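Protein PTHB1 (Homo sapiens, PDB 4YD8) forms part of the BBSome, a coat complex thought to sort specific membrane proteins to the primary cilium and required for ciliogenesis. Local coordinates at residues L83-E95 with M142-I156. Residues are numbered along the deposited sequence; the frame is centred on the assembly and turned at random.
Sequences LQVEVGKFVSGTE and MTYGSFGGVKGRDLI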
# COMPACT_ATOMS: atom_id res chain seq x y z
N LEU A 83 -11.24 -4.69 -2.98
CA LEU A 83 -9.99 -5.42 -3.20
C LEU A 83 -8.76 -4.59 -2.85
O LEU A 83 -7.75 -5.13 -2.42
CB LEU A 83 -9.88 -5.88 -4.65
CG LEU A 83 -10.97 -6.84 -5.14
CD1 LEU A 83 -10.61 -7.38 -6.51
CD2 LEU A 83 -11.16 -7.97 -4.13
N GLN A 84 -8.85 -3.28 -3.05
CA GLN A 84 -7.70 -2.41 -2.81
C GLN A 84 -8.15 -0.96 -2.69
O GLN A 84 -9.15 -0.57 -3.30
CB GLN A 84 -6.67 -2.57 -3.94
CG GLN A 84 -5.29 -2.00 -3.61
CD GLN A 84 -4.26 -2.33 -4.68
OE1 GLN A 84 -4.41 -3.30 -5.44
NE2 GLN A 84 -3.20 -1.52 -4.74
N VAL A 85 -7.42 -0.17 -1.90
CA VAL A 85 -7.64 1.28 -1.86
C VAL A 85 -6.31 2.00 -2.06
O VAL A 85 -5.26 1.53 -1.57
CB VAL A 85 -8.29 1.74 -0.52
CG1 VAL A 85 -9.76 1.34 -0.46
CG2 VAL A 85 -7.54 1.15 0.66
N GLU A 86 -6.34 3.10 -2.80
CA GLU A 86 -5.15 3.93 -3.03
C GLU A 86 -5.60 5.38 -3.13
O GLU A 86 -6.76 5.66 -3.42
CB GLU A 86 -4.39 3.56 -4.30
CG GLU A 86 -3.80 2.12 -4.38
CD GLU A 86 -2.76 1.79 -3.30
OE1 GLU A 86 -2.20 2.71 -2.64
OE2 GLU A 86 -2.49 0.58 -3.14
N VAL A 87 -4.67 6.30 -2.91
CA VAL A 87 -4.98 7.72 -2.91
C VAL A 87 -3.95 8.40 -3.77
O VAL A 87 -2.75 8.17 -3.60
CB VAL A 87 -4.97 8.31 -1.48
CG1 VAL A 87 -5.07 9.85 -1.52
CG2 VAL A 87 -6.10 7.69 -0.64
N GLY A 88 -4.39 9.23 -4.71
CA GLY A 88 -3.49 9.83 -5.66
C GLY A 88 -4.16 10.89 -6.51
O GLY A 88 -5.34 11.21 -6.31
N LYS A 89 -3.42 11.42 -7.47
CA LYS A 89 -3.94 12.50 -8.31
C LYS A 89 -4.72 11.93 -9.50
O LYS A 89 -4.27 12.03 -10.64
CB LYS A 89 -2.80 13.41 -8.79
CG LYS A 89 -2.02 14.08 -7.64
CD LYS A 89 -0.76 14.75 -8.15
CE LYS A 89 0.05 15.33 -6.99
NZ LYS A 89 1.15 16.18 -7.50
N PHE A 90 -5.89 11.37 -9.21
CA PHE A 90 -6.62 10.55 -10.18
C PHE A 90 -7.62 11.35 -11.01
O PHE A 90 -8.32 10.77 -11.85
CB PHE A 90 -7.35 9.43 -9.44
CG PHE A 90 -6.46 8.52 -8.65
CD1 PHE A 90 -5.23 8.10 -9.16
CD2 PHE A 90 -6.84 8.09 -7.39
CE1 PHE A 90 -4.40 7.25 -8.42
CE2 PHE A 90 -6.02 7.23 -6.63
CZ PHE A 90 -4.81 6.82 -7.15
N VAL A 91 -7.71 12.66 -10.78
CA VAL A 91 -8.69 13.49 -11.51
C VAL A 91 -7.99 14.53 -12.38
O VAL A 91 -7.12 15.27 -11.92
CB VAL A 91 -9.68 14.16 -10.53
CG1 VAL A 91 -10.60 15.18 -11.26
CG2 VAL A 91 -10.49 13.09 -9.80
N SER A 92 -8.35 14.58 -13.67
CA SER A 92 -7.66 15.49 -14.58
C SER A 92 -7.99 16.95 -14.23
O SER A 92 -9.08 17.26 -13.78
CB SER A 92 -8.04 15.19 -16.03
OG SER A 92 -9.43 15.37 -16.24
N GLY A 93 -7.01 17.83 -14.40
CA GLY A 93 -7.26 19.26 -14.23
C GLY A 93 -7.04 19.73 -12.79
O GLY A 93 -7.12 20.93 -12.51
N THR A 94 -6.76 18.79 -11.88
CA THR A 94 -6.41 19.15 -10.51
C THR A 94 -5.31 18.24 -9.97
O THR A 94 -5.15 17.09 -10.41
CB THR A 94 -7.63 19.07 -9.56
OG1 THR A 94 -7.23 19.39 -8.21
CG2 THR A 94 -8.24 17.68 -9.55
N GLU A 95 -4.54 18.74 -9.01
CA GLU A 95 -3.55 17.90 -8.35
C GLU A 95 -4.01 17.46 -6.97
O GLU A 95 -3.26 16.83 -6.22
CB GLU A 95 -2.20 18.63 -8.28
CG GLU A 95 -1.55 18.73 -9.65
CD GLU A 95 -0.08 19.06 -9.59
OE1 GLU A 95 0.69 18.28 -9.00
OE2 GLU A 95 0.32 20.10 -10.15
N MSE A 142 -3.79 -3.36 -8.19
CA MSE A 142 -3.52 -2.20 -9.03
C MSE A 142 -2.30 -1.46 -8.53
O MSE A 142 -1.84 -1.68 -7.41
CB MSE A 142 -4.71 -1.24 -9.04
CG MSE A 142 -5.08 -0.70 -7.67
SE MSE A 142 -6.50 0.68 -7.91
CE MSE A 142 -7.05 0.87 -6.08
N THR A 143 -1.79 -0.57 -9.37
CA THR A 143 -0.75 0.37 -8.96
C THR A 143 -1.03 1.69 -9.69
O THR A 143 -1.95 1.77 -10.50
CB THR A 143 0.68 -0.18 -9.26
OG1 THR A 143 1.67 0.66 -8.67
CG2 THR A 143 0.93 -0.29 -10.78
N TYR A 144 -0.26 2.73 -9.40
CA TYR A 144 -0.53 4.03 -9.99
C TYR A 144 0.73 4.85 -10.03
O TYR A 144 1.70 4.56 -9.33
CB TYR A 144 -1.62 4.78 -9.21
CG TYR A 144 -1.21 5.15 -7.80
CD1 TYR A 144 -1.36 4.24 -6.75
CD2 TYR A 144 -0.63 6.39 -7.52
CE1 TYR A 144 -0.97 4.55 -5.45
CE2 TYR A 144 -0.23 6.72 -6.22
CZ TYR A 144 -0.40 5.80 -5.19
OH TYR A 144 -0.02 6.11 -3.90
N GLY A 145 0.71 5.92 -10.82
CA GLY A 145 1.85 6.80 -10.87
C GLY A 145 1.85 7.60 -12.14
O GLY A 145 0.90 7.52 -12.94
N SER A 146 2.90 8.37 -12.34
CA SER A 146 2.99 9.28 -13.49
C SER A 146 3.53 8.55 -14.72
O SER A 146 4.60 8.91 -15.22
CB SER A 146 3.89 10.47 -13.15
OG SER A 146 5.13 10.05 -12.60
N PHE A 147 2.79 7.54 -15.17
CA PHE A 147 3.22 6.69 -16.30
C PHE A 147 3.63 7.57 -17.47
O PHE A 147 2.92 8.50 -17.82
CB PHE A 147 2.11 5.75 -16.79
CG PHE A 147 1.47 4.91 -15.72
CD1 PHE A 147 2.07 4.69 -14.49
CD2 PHE A 147 0.23 4.33 -15.96
CE1 PHE A 147 1.45 3.92 -13.52
CE2 PHE A 147 -0.39 3.55 -15.00
CZ PHE A 147 0.23 3.34 -13.77
N GLY A 148 4.76 7.26 -18.09
CA GLY A 148 5.17 8.00 -19.27
C GLY A 148 5.91 9.27 -18.92
O GLY A 148 6.38 9.97 -19.81
N GLY A 149 6.02 9.57 -17.63
CA GLY A 149 6.74 10.75 -17.20
C GLY A 149 5.89 12.01 -17.24
O GLY A 149 6.40 13.12 -17.15
N VAL A 150 4.58 11.83 -17.38
CA VAL A 150 3.62 12.92 -17.30
C VAL A 150 3.65 13.54 -15.91
O VAL A 150 3.61 12.84 -14.92
CB VAL A 150 2.19 12.43 -17.62
CG1 VAL A 150 2.10 12.04 -19.08
CG2 VAL A 150 1.79 11.22 -16.69
N LYS A 151 3.72 14.86 -15.81
CA LYS A 151 3.74 15.47 -14.48
C LYS A 151 2.34 15.84 -14.00
O LYS A 151 1.48 16.20 -14.81
CB LYS A 151 4.63 16.72 -14.48
N GLY A 152 2.11 15.75 -12.69
CA GLY A 152 0.91 16.30 -12.09
C GLY A 152 -0.34 15.43 -12.17
O GLY A 152 -1.44 15.89 -11.92
N ARG A 153 -0.17 14.17 -12.53
CA ARG A 153 -1.31 13.27 -12.60
C ARG A 153 -0.88 11.84 -12.31
O ARG A 153 0.24 11.44 -12.66
CB ARG A 153 -1.99 13.37 -13.96
CG ARG A 153 -1.14 12.85 -15.10
CD ARG A 153 -1.73 13.21 -16.46
NE ARG A 153 -1.14 12.35 -17.50
CZ ARG A 153 -1.65 12.18 -18.71
NH1 ARG A 153 -2.75 12.82 -19.07
NH2 ARG A 153 -1.05 11.37 -19.58
N ASP A 154 -1.75 11.08 -11.66
CA ASP A 154 -1.49 9.67 -11.39
C ASP A 154 -2.41 8.81 -12.25
O ASP A 154 -3.62 8.85 -12.08
CB ASP A 154 -1.70 9.36 -9.91
CG ASP A 154 -0.58 9.89 -9.05
OD1 ASP A 154 0.58 9.67 -9.45
OD2 ASP A 154 -0.86 10.53 -8.00
N LEU A 155 -1.82 8.06 -13.17
CA LEU A 155 -2.58 7.11 -13.98
C LEU A 155 -2.67 5.82 -13.18
O LEU A 155 -1.93 5.64 -12.23
CB LEU A 155 -1.90 6.87 -15.32
CG LEU A 155 -1.60 8.13 -16.15
CD1 LEU A 155 -1.34 7.75 -17.60
CD2 LEU A 155 -2.73 9.14 -16.03
N ILE A 156 -3.59 4.92 -13.55
CA ILE A 156 -3.82 3.71 -12.78
C ILE A 156 -3.66 2.51 -13.70
O ILE A 156 -4.07 2.55 -14.87
CB ILE A 156 -5.23 3.72 -12.14
CG1 ILE A 156 -5.28 4.70 -10.95
CG2 ILE A 156 -5.65 2.32 -11.67
CD1 ILE A 156 -6.68 5.00 -10.49
O HOH W 1 -2.05 5.40 -2.10
O HOH W 2 -4.17 15.52 -12.53
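Gln-84 meets Met-142 (selenomethionine) through both ends of its amide: Met-142 N donates to Gln-84 OE1 at 2.8 Å, and Gln-84 NE2 donates to Met-142 O at 3.0 Å. Both bonds are clearly bent, and Met-142 N lies tilted from the carbonyl plane. Further along, Lys-89 N points almost linearly (176°) at the anti lone pair of Asp-154 OD2, 2.8 Å away, while Asp-154 N returns a bond to Lys-89 O. Between these polar pairs lies Phe-90. Its edge faces the Tyr-144 ring in a T-shaped stack, centroids 5.5 Å apart and planes at 88°; Ile-156 CD1 makes a CH-pi contact over one Phe-90 face, and Gly-88 CA covers the opposite one.

Glu-86 both touches Tyr-144, its OE1 at the ring edge 3.6 Å from CE1, and positions the Gln-84 amide: its OE2 accepts the other Gln-84 NE2 proton at 2.7 Å, in the amide plane, which fixes the flip. With CG anti to the backbone N, Gln-84 extends across the gap. Shortening it to alanine removes the amide, and is likely to leave Met-142 N and O without these partners and Glu-86 OE2 without its donor. A water joins Glu-86 OE1, Val-87 N and Tyr-144 OH.

In successive blades of the N-terminal seven-bladed beta-propeller, the axes of innermost-strand segments 84-88 and 142-145 run parallel (4°), 8.4 Å apart at closest approach, too far for backbone pairing. Gly-145, critical for protein stability, ends strand 139-145 and pairs with Leu-155. The chemistry implies an interblade seam where Gln-84 and Asp-154 side chains bond backbone groups of the facing blade, supplemented by one backbone bond, round the Phe-90/Tyr-144 pair.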